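Local coordinates for protein beta-xylosidase (Uncultured organism, PDB 4MLG) that probably hydrolyses xylo-oligosaccharides, releasing xylose units, as a calcium-containing beta-propeller beta-xylosidase of glycoside hydrolase family 43, at residues N42-F54 against V70-W84. Residues are numbered along the deposited sequence; the frame is centred on the assembly and turned at random.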
ATOM      1  N   ASN A  42      11.044 -15.738   2.151  1.00 85.87           N
ATOM      2  CA  ASN A  42      10.059 -14.677   2.347  1.00 79.99           C
ATOM      3  C   ASN A  42       9.177 -14.904   3.572  1.00 72.47           C
ATOM      4  O   ASN A  42       8.270 -14.121   3.849  1.00 69.96           O
ATOM      5  CB  ASN A  42       9.201 -14.490   1.091  1.00 83.04           C
ATOM      6  CG  ASN A  42       8.585 -15.791   0.600  1.00 86.38           C
ATOM      7  OD1 ASN A  42       8.293 -16.691   1.386  1.00 86.52           O
ATOM      8  ND2 ASN A  42       8.387 -15.892  -0.710  1.00 87.86           N
ATOM      9  N   GLY A  43       9.446 -15.987   4.294  1.00 68.30           N
ATOM     10  CA  GLY A  43       8.742 -16.282   5.527  1.00 63.05           C
ATOM     11  C   GLY A  43       7.292 -16.681   5.337  1.00 57.65           C
ATOM     12  O   GLY A  43       6.444 -16.356   6.168  1.00 56.00           O
ATOM     13  N   ASP A  44       7.002 -17.386   4.247  1.00 57.50           N
ATOM     14  CA  ASP A  44       5.646 -17.867   3.991  1.00 56.33           C
ATOM     15  C   ASP A  44       5.206 -18.895   5.031  1.00 56.30           C
ATOM     16  O   ASP A  44       4.015 -19.037   5.306  1.00 56.75           O
ATOM     17  CB  ASP A  44       5.528 -18.454   2.582  1.00 59.38           C
ATOM     18  CG  ASP A  44       5.348 -17.388   1.516  1.00 61.38           C
ATOM     19  OD1 ASP A  44       4.843 -16.295   1.846  1.00 61.65           O
ATOM     20  OD2 ASP A  44       5.706 -17.645   0.346  1.00 62.35           O
ATOM     21  N   HIS A  45       6.170 -19.608   5.608  1.00 56.40           N
ATOM     22  CA  HIS A  45       5.870 -20.607   6.632  1.00 57.36           C
ATOM     23  C   HIS A  45       5.354 -19.966   7.918  1.00 56.63           C
ATOM     24  O   HIS A  45       4.719 -20.628   8.740  1.00 56.64           O
ATOM     25  CB  HIS A  45       7.091 -21.485   6.918  1.00 59.83           C
ATOM     26  CG  HIS A  45       8.339 -20.711   7.203  1.00 60.41           C
ATOM     27  ND1 HIS A  45       9.131 -20.184   6.205  1.00 61.61           N
ATOM     28  CD2 HIS A  45       8.937 -20.379   8.372  1.00 61.41           C
ATOM     29  CE1 HIS A  45      10.161 -19.558   6.747  1.00 62.53           C
ATOM     30  NE2 HIS A  45      10.067 -19.663   8.060  1.00 62.40           N
ATOM     31  N   PHE A  46       5.633 -18.678   8.091  1.00 55.94           N
ATOM     32  CA  PHE A  46       5.037 -17.915   9.178  1.00 54.86           C
ATOM     33  C   PHE A  46       3.640 -17.475   8.764  1.00 55.23           C
ATOM     34  O   PHE A  46       3.402 -16.300   8.484  1.00 55.16           O
ATOM     35  CB  PHE A  46       5.896 -16.698   9.525  1.00 54.03           C
ATOM     36  CG  PHE A  46       7.212 -17.045  10.158  1.00 54.56           C
ATOM     37  CD1 PHE A  46       7.262 -17.548  11.447  1.00 54.08           C
ATOM     38  CD2 PHE A  46       8.399 -16.860   9.470  1.00 56.19           C
ATOM     39  CE1 PHE A  46       8.472 -17.866  12.035  1.00 55.38           C
ATOM     40  CE2 PHE A  46       9.613 -17.175  10.054  1.00 57.33           C
ATOM     41  CZ  PHE A  46       9.648 -17.679  11.338  1.00 56.78           C
ATOM     42  N   ASN A  47       2.719 -18.431   8.722  1.00 56.42           N
ATOM     43  CA  ASN A  47       1.376 -18.181   8.222  1.00 56.74           C
ATOM     44  C   ASN A  47       0.342 -18.146   9.340  1.00 56.38           C
ATOM     45  O   ASN A  47      -0.672 -18.840   9.277  1.00 57.08           O
ATOM     46  CB  ASN A  47       0.994 -19.249   7.193  1.00 58.77           C
ATOM     47  CG  ASN A  47      -0.170 -18.830   6.316  1.00 59.72           C
ATOM     48  OD1 ASN A  47      -0.360 -17.644   6.043  1.00 60.17           O
ATOM     49  ND2 ASN A  47      -0.955 -19.802   5.871  1.00 60.46           N
ATOM     50  N   MET A  48       0.603 -17.344  10.367  1.00 55.79           N
ATOM     51  CA  MET A  48      -0.347 -17.192  11.464  1.00 55.88           C
ATOM     52  C   MET A  48      -1.616 -16.510  10.963  1.00 56.31           C
ATOM     53  O   MET A  48      -1.578 -15.753   9.993  1.00 56.04           O
ATOM     54  CB  MET A  48       0.272 -16.399  12.616  1.00 54.11           C
ATOM     55  CG  MET A  48       1.542 -17.020  13.175  1.00 52.80           C
ATOM     56  SD  MET A  48       2.993 -16.677  12.167  1.00 64.28           S
ATOM     57  CE  MET A  48       3.528 -15.127  12.881  1.00 40.25           C
ATOM     58  N   LYS A  49      -2.740 -16.778  11.619  1.00 57.86           N
ATOM     59  CA  LYS A  49      -4.019 -16.274  11.130  1.00 60.03           C
ATOM     60  C   LYS A  49      -4.968 -15.780  12.221  1.00 61.85           C
ATOM     61  O   LYS A  49      -6.087 -15.365  11.924  1.00 63.54           O
ATOM     62  CB  LYS A  49      -4.713 -17.337  10.273  1.00 61.24           C
ATOM     63  CG  LYS A  49      -4.857 -18.687  10.955  1.00 62.09           C
ATOM     64  CD  LYS A  49      -5.497 -19.706  10.028  1.00 63.28           C
ATOM     65  CE  LYS A  49      -5.580 -21.075  10.683  1.00 65.01           C
ATOM     66  NZ  LYS A  49      -6.238 -22.078   9.800  1.00 67.50           N
ATOM     67  N   ASP A  50      -4.527 -15.816  13.476  1.00 61.89           N
ATOM     68  CA  ASP A  50      -5.378 -15.362  14.574  1.00 63.54           C
ATOM     69  C   ASP A  50      -4.605 -14.922  15.820  1.00 61.45           C
ATOM     70  O   ASP A  50      -3.385 -15.070  15.896  1.00 60.28           O
ATOM     71  CB  ASP A  50      -6.406 -16.437  14.940  1.00 68.47           C
ATOM     72  CG  ASP A  50      -5.761 -17.708  15.451  1.00 72.61           C
ATOM     73  OD1 ASP A  50      -4.572 -17.936  15.144  1.00 73.03           O
ATOM     74  OD2 ASP A  50      -6.444 -18.479  16.157  1.00 75.40           O
ATOM     75  N   TYR A  51      -5.336 -14.375  16.790  1.00 60.72           N
ATOM     76  CA  TYR A  51      -4.752 -13.918  18.047  1.00 58.77           C
ATOM     77  C   TYR A  51      -5.487 -14.501  19.249  1.00 59.30           C
ATOM     78  O   TYR A  51      -6.716 -14.473  19.308  1.00 60.07           O
ATOM     79  CB  TYR A  51      -4.799 -12.390  18.142  1.00 57.92           C
ATOM     80  CG  TYR A  51      -3.817 -11.667  17.253  1.00 55.33           C
ATOM     81  CD1 TYR A  51      -2.554 -12.189  17.007  1.00 54.09           C
ATOM     82  CD2 TYR A  51      -4.152 -10.457  16.659  1.00 54.35           C
ATOM     83  CE1 TYR A  51      -1.653 -11.526  16.194  1.00 52.99           C
ATOM     84  CE2 TYR A  51      -3.261  -9.789  15.845  1.00 53.24           C
ATOM     85  CZ  TYR A  51      -2.014 -10.327  15.615  1.00 53.01           C
ATOM     86  OH  TYR A  51      -1.127  -9.659  14.803  1.00 53.09           O
ATOM     87  N   HIS A  52      -4.725 -15.022  20.205  1.00 58.98           N
ATOM     88  CA  HIS A  52      -5.274 -15.410  21.498  1.00 59.87           C
ATOM     89  C   HIS A  52      -4.836 -14.387  22.544  1.00 57.77           C
ATOM     90  O   HIS A  52      -3.932 -13.588  22.297  1.00 54.23           O
ATOM     91  CB  HIS A  52      -4.795 -16.807  21.899  1.00 61.84           C
ATOM     92  CG  HIS A  52      -5.466 -17.918  21.151  1.00 63.00           C
ATOM     93  ND1 HIS A  52      -6.332 -18.805  21.755  1.00 64.53           N
ATOM     94  CD2 HIS A  52      -5.391 -18.293  19.852  1.00 62.58           C
ATOM     95  CE1 HIS A  52      -6.764 -19.675  20.859  1.00 64.70           C
ATOM     96  NE2 HIS A  52      -6.208 -19.386  19.697  1.00 63.53           N
ATOM     97  N   VAL A  53      -5.480 -14.407  23.706  1.00 60.52           N
ATOM     98  CA  VAL A  53      -5.102 -13.520  24.802  1.00 62.36           C
ATOM     99  C   VAL A  53      -4.985 -14.287  26.115  1.00 65.22           C
ATOM    100  O   VAL A  53      -5.946 -14.907  26.571  1.00 67.27           O
ATOM    101  CB  VAL A  53      -6.104 -12.358  24.976  1.00 63.08           C
ATOM    102  CG1 VAL A  53      -5.819 -11.593  26.259  1.00 63.03           C
ATOM    103  CG2 VAL A  53      -6.052 -11.424  23.780  1.00 62.35           C
ATOM    104  N   PHE A  54      -3.801 -14.246  26.718  1.00 66.01           N
ATOM    105  CA  PHE A  54      -3.563 -14.938  27.978  1.00 68.82           C
ATOM    106  C   PHE A  54      -3.386 -13.952  29.129  1.00 71.30           C
ATOM    107  O   PHE A  54      -2.866 -12.852  28.940  1.00 71.74           O
ATOM    108  CB  PHE A  54      -2.337 -15.848  27.868  1.00 67.20           C
ATOM    109  CG  PHE A  54      -2.444 -16.880  26.782  1.00 66.31           C
ATOM    110  CD1 PHE A  54      -3.113 -18.073  27.003  1.00 67.54           C
ATOM    111  CD2 PHE A  54      -1.872 -16.660  25.539  1.00 64.52           C
ATOM    112  CE1 PHE A  54      -3.212 -19.025  26.006  1.00 67.00           C
ATOM    113  CE2 PHE A  54      -1.969 -17.607  24.539  1.00 64.17           C
ATOM    114  CZ  PHE A  54      -2.638 -18.792  24.772  1.00 65.55           C
ATOM    115  N   VAL A  70      -9.447 -13.702  19.844  1.00 61.28           N
ATOM    116  CA  VAL A  70     -10.008 -12.358  19.929  1.00 61.94           C
ATOM    117  C   VAL A  70      -9.976 -11.658  18.576  1.00 62.39           C
ATOM    118  O   VAL A  70     -10.570 -10.592  18.406  1.00 63.75           O
ATOM    119  CB  VAL A  70      -9.243 -11.496  20.944  1.00 59.27           C
ATOM    120  CG1 VAL A  70      -9.443 -12.029  22.354  1.00 60.43           C
ATOM    121  CG2 VAL A  70      -7.766 -11.448  20.583  1.00 55.78           C
ATOM    122  N   LEU A  71      -9.276 -12.261  17.620  1.00 61.19           N
ATOM    123  CA  LEU A  71      -9.150 -11.697  16.282  1.00 61.31           C
ATOM    124  C   LEU A  71      -8.638 -12.748  15.305  1.00 62.07           C
ATOM    125  O   LEU A  71      -7.733 -13.514  15.631  1.00 61.94           O
ATOM    126  CB  LEU A  71      -8.194 -10.499  16.296  1.00 58.70           C
ATOM    127  CG  LEU A  71      -8.092  -9.668  15.015  1.00 56.62           C
ATOM    128  CD1 LEU A  71      -9.386  -8.911  14.763  1.00 57.62           C
ATOM    129  CD2 LEU A  71      -6.912  -8.708  15.080  1.00 54.92           C
ATOM    130  N   ARG A  72      -9.225 -12.785  14.112  1.00 62.86           N
ATOM    131  CA  ARG A  72      -8.745 -13.660  13.046  1.00 62.30           C
ATOM    132  C   ARG A  72      -8.797 -12.936  11.704  1.00 60.42           C
ATOM    133  O   ARG A  72      -9.531 -11.962  11.544  1.00 60.69           O
ATOM    134  CB  ARG A  72      -9.550 -14.962  12.993  1.00 66.93           C
ATOM    135  CG  ARG A  72     -10.998 -14.793  12.562  1.00 73.04           C
ATOM    136  CD  ARG A  72     -11.745 -16.120  12.587  1.00 78.16           C
ATOM    137  NE  ARG A  72     -11.828 -16.682  13.933  1.00 81.31           N
ATOM    138  CZ  ARG A  72     -12.833 -16.461  14.776  1.00 84.95           C
ATOM    139  NH1 ARG A  72     -13.848 -15.688  14.416  1.00 87.21           N
ATOM    140  NH2 ARG A  72     -12.823 -17.013  15.982  1.00 85.77           N
ATOM    141  N   THR A  73      -8.013 -13.420  10.744  1.00 59.89           N
ATOM    142  CA  THR A  73      -7.903 -12.779   9.435  1.00 61.23           C
ATOM    143  C   THR A  73      -9.239 -12.646   8.702  1.00 64.04           C
ATOM    144  O   THR A  73      -9.435 -11.707   7.936  1.00 64.23           O
ATOM    145  CB  THR A  73      -6.899 -13.515   8.526  1.00 61.42           C
ATOM    146  OG1 THR A  73      -7.309 -14.878   8.359  1.00 65.10           O
ATOM    147  CG2 THR A  73      -5.507 -13.482   9.136  1.00 59.43           C
ATOM    148  N   GLU A  74     -10.155 -13.580   8.940  1.00 67.41           N
ATOM    149  CA  GLU A  74     -11.466 -13.535   8.297  1.00 72.03           C
ATOM    150  C   GLU A  74     -12.267 -12.314   8.737  1.00 71.30           C
ATOM    151  O   GLU A  74     -13.024 -11.742   7.953  1.00 73.16           O
ATOM    152  CB  GLU A  74     -12.270 -14.804   8.591  1.00 78.33           C
ATOM    153  CG  GLU A  74     -11.697 -16.080   8.000  1.00 82.95           C
ATOM    154  CD  GLU A  74     -10.790 -16.815   8.965  1.00 85.79           C
ATOM    155  OE1 GLU A  74     -10.905 -18.055   9.056  1.00 88.42           O
ATOM    156  OE2 GLU A  74      -9.962 -16.157   9.630  1.00 84.79           O
ATOM    157  N   ASP A  75     -12.096 -11.919   9.996  1.00 68.94           N
ATOM    158  CA  ASP A  75     -12.852 -10.806  10.561  1.00 68.57           C
ATOM    159  C   ASP A  75     -12.327  -9.448  10.096  1.00 63.19           C
ATOM    160  O   ASP A  75     -12.974  -8.421  10.302  1.00 62.83           O
ATOM    161  CB  ASP A  75     -12.839 -10.873  12.092  1.00 70.81           C
ATOM    162  CG  ASP A  75     -13.336 -12.204  12.623  1.00 73.48           C
ATOM    163  OD1 ASP A  75     -14.019 -12.929  11.872  1.00 75.61           O
ATOM    164  OD2 ASP A  75     -13.043 -12.523  13.795  1.00 73.27           O
ATOM    165  N   ILE A  76     -11.153  -9.447   9.474  1.00 59.44           N
ATOM    166  CA  ILE A  76     -10.545  -8.210   8.993  1.00 57.10           C
ATOM    167  C   ILE A  76     -10.925  -7.954   7.533  1.00 58.03           C
ATOM    168  O   ILE A  76     -10.672  -8.790   6.668  1.00 58.25           O
ATOM    169  CB  ILE A  76      -9.011  -8.247   9.139  1.00 52.78           C
ATOM    170  CG1 ILE A  76      -8.624  -8.639  10.565  1.00 49.63           C
ATOM    171  CG2 ILE A  76      -8.403  -6.902   8.775  1.00 53.57           C
ATOM    172  CD1 ILE A  76      -7.134  -8.805  10.770  1.00 47.43           C
ATOM    173  N   PRO A  77     -11.549  -6.797   7.261  1.00 59.40           N
ATOM    174  CA  PRO A  77     -12.065  -6.462   5.927  1.00 60.44           C
ATOM    175  C   PRO A  77     -10.977  -6.286   4.868  1.00 60.43           C
ATOM    176  O   PRO A  77     -11.169  -6.704   3.725  1.00 61.25           O
ATOM    177  CB  PRO A  77     -12.791  -5.132   6.159  1.00 61.09           C
ATOM    178  CG  PRO A  77     -13.104  -5.118   7.620  1.00 61.50           C
ATOM    179  CD  PRO A  77     -11.938  -5.795   8.267  1.00 59.35           C
ATOM    180  N   TRP A  78      -9.857  -5.672   5.239  1.00 58.70           N
ATOM    181  CA  TRP A  78      -8.781  -5.410   4.288  1.00 58.34           C
ATOM    182  C   TRP A  78      -7.758  -6.538   4.274  1.00 56.55           C
ATOM    183  O   TRP A  78      -6.677  -6.399   3.704  1.00 54.82           O
ATOM    184  CB  TRP A  78      -8.089  -4.083   4.609  1.00 59.15           C
ATOM    185  CG  TRP A  78      -7.402  -4.057   5.948  1.00 58.55           C
ATOM    186  CD1 TRP A  78      -7.978  -3.809   7.160  1.00 59.21           C
ATOM    187  CD2 TRP A  78      -6.007  -4.273   6.204  1.00 57.18           C
ATOM    188  NE1 TRP A  78      -7.032  -3.862   8.154  1.00 58.54           N
ATOM    189  CE2 TRP A  78      -5.814  -4.145   7.595  1.00 57.65           C
ATOM    190  CE3 TRP A  78      -4.905  -4.563   5.394  1.00 56.44           C
ATOM    191  CZ2 TRP A  78      -4.562  -4.301   8.193  1.00 56.81           C
ATOM    192  CZ3 TRP A  78      -3.665  -4.717   5.989  1.00 56.27           C
ATOM    193  CH2 TRP A  78      -3.503  -4.585   7.374  1.00 55.97           C
ATOM    194  N   ALA A  79      -8.118  -7.659   4.892  1.00 57.43           N
ATOM    195  CA  ALA A  79      -7.176  -8.749   5.121  1.00 57.38           C
ATOM    196  C   ALA A  79      -6.621  -9.391   3.857  1.00 58.08           C
ATOM    197  O   ALA A  79      -7.347  -9.650   2.895  1.00 59.09           O
ATOM    198  CB  ALA A  79      -7.799  -9.811   6.012  1.00 56.67           C
ATOM    199  N   GLY A  80      -5.316  -9.639   3.880  1.00 56.46           N
ATOM    200  CA  GLY A  80      -4.653 -10.431   2.866  1.00 55.09           C
ATOM    201  C   GLY A  80      -4.212 -11.735   3.499  1.00 56.13           C
ATOM    202  O   GLY A  80      -4.886 -12.755   3.365  1.00 58.89           O
ATOM    203  N   ARG A  81      -3.088 -11.696   4.209  1.00 53.58           N
ATOM    204  CA  ARG A  81      -2.580 -12.871   4.911  1.00 52.11           C
ATOM    205  C   ARG A  81      -1.534 -12.518   5.967  1.00 52.28           C
ATOM    206  O   ARG A  81      -0.970 -11.422   5.959  1.00 51.45           O
ATOM    207  CB  ARG A  81      -1.996 -13.881   3.918  1.00 50.09           C
ATOM    208  CG  ARG A  81      -0.877 -13.330   3.050  1.00 47.52           C
ATOM    209  CD  ARG A  81      -0.528 -14.304   1.939  1.00 45.93           C
ATOM    210  NE  ARG A  81       0.525 -13.794   1.066  1.00 44.29           N
ATOM    211  CZ  ARG A  81       1.804 -14.139   1.162  1.00 42.92           C
ATOM    212  NH1 ARG A  81       2.192 -14.997   2.096  1.00 42.12           N
ATOM    213  NH2 ARG A  81       2.696 -13.629   0.324  1.00 42.23           N
ATOM    214  N   GLN A  82      -1.306 -13.460   6.881  1.00 52.02           N
ATOM    215  CA  GLN A  82      -0.227 -13.391   7.870  1.00 49.04           C
ATOM    216  C   GLN A  82      -0.395 -12.320   8.951  1.00 48.97           C
ATOM    217  O   GLN A  82       0.012 -11.172   8.773  1.00 48.16           O
ATOM    218  CB  GLN A  82       1.135 -13.259   7.176  1.00 47.12           C
ATOM    219  CG  GLN A  82       1.498 -14.457   6.307  1.00 48.41           C
ATOM    220  CD  GLN A  82       2.673 -14.184   5.389  1.00 49.00           C
ATOM    221  OE1 GLN A  82       2.627 -13.280   4.557  1.00 49.39           O
ATOM    222  NE2 GLN A  82       3.736 -14.967   5.537  1.00 49.35           N
ATOM    223  N   LEU A  83      -0.995 -12.713  10.072  1.00 50.43           N
ATOM    224  CA  LEU A  83      -1.065 -11.869  11.262  1.00 50.88           C
ATOM    225  C   LEU A  83       0.189 -12.062  12.099  1.00 51.00           C
ATOM    226  O   LEU A  83       0.322 -13.067  12.797  1.00 51.84           O
ATOM    227  CB  LEU A  83      -2.281 -12.230  12.113  1.00 52.45           C
ATOM    228  CG  LEU A  83      -3.614 -11.559  11.799  1.00 55.40           C
ATOM    229  CD1 LEU A  83      -4.676 -12.021  12.786  1.00 56.60           C
ATOM    230  CD2 LEU A  83      -3.465 -10.048  11.835  1.00 56.29           C
ATOM    231  N   TRP A  84       1.105 -11.102  12.041  1.00 50.63           N
ATOM    232  CA  TRP A  84       2.366 -11.231  12.761  1.00 51.88           C
ATOM    233  C   TRP A  84       2.326 -10.562  14.140  1.00 53.09           C
ATOM    234  O   TRP A  84       1.250 -10.368  14.706  1.00 54.41           O
ATOM    235  CB  TRP A  84       3.536 -10.733  11.902  1.00 52.16           C
ATOM    236  CG  TRP A  84       3.880 -11.681  10.775  1.00 52.31           C
ATOM    237  CD1 TRP A  84       3.189 -12.803  10.409  1.00 52.72           C
ATOM    238  CD2 TRP A  84       5.001 -11.596   9.882  1.00 52.92           C
ATOM    239  NE1 TRP A  84       3.807 -13.417   9.346  1.00 53.47           N
ATOM    240  CE2 TRP A  84       4.921 -12.696   9.004  1.00 53.81           C
ATOM    241  CE3 TRP A  84       6.062 -10.697   9.739  1.00 53.86           C
ATOM    242  CZ2 TRP A  84       5.861 -12.920   7.997  1.00 54.14           C
ATOM    243  CZ3 TRP A  84       6.994 -10.921   8.739  1.00 54.40           C
ATOM    244  CH2 TRP A  84       6.887 -12.023   7.882  1.00 54.18           C
TER
HETATM  245  O   HOH W   1       5.476 -14.442   3.841  1.00 39.22           O
HETATM  246  O   HOH W   2      -2.892 -15.699   7.402  1.00 64.99           O
HETATM  247  O   HOH W   3      -0.840 -14.665  15.166  1.00 36.13           O
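The carbonyl oxygen of Phe46, the central residue of an inverse gamma turn, is gripped by two side chains that reach it from opposite faces of its plane, showing how a loop can be fixed through its backbone. Trp84 NE1 donates to Phe46 O at 3.0 Å, while Gln82 NE2 makes the longer bond from above the carbonyl plane. Leu83 N bonds separately to Met48 O, a link to strand 81-91. Thr73 N to Lys49 O continues the antiparallel pairing in which Tyr51 N meets Leu71 O and Val70 N meets Tyr51 O. Across the contact a salt bridge joins Asp44 OD1 to Arg81, whose NH1 approaches OD1 from above the carboxylate plane (3.0 Å); Asp106 forms a further salt bridge with Arg81 NE.

Apolar contacts gather round Tyr51: Leu83 CD1 makes a CH-pi contact over one ring face, and Leu71 CD2 lies 3.6 Å from Tyr51 CD2 at the edge. Separately, Met48, bent at chi2 (79°) and chi3 (88°), sets SD obliquely to the five-membered ring of Trp84, a Met-aromatic contact, while CE touches CD1.

Strands 50-56 and 64-72 form a hairpin in one propeller sheet, whereas strand 81-91 begins the next; the contact thus joins neighbouring blades, with Tyr51 also packing on Met97 and Phe99 of strand 94-102.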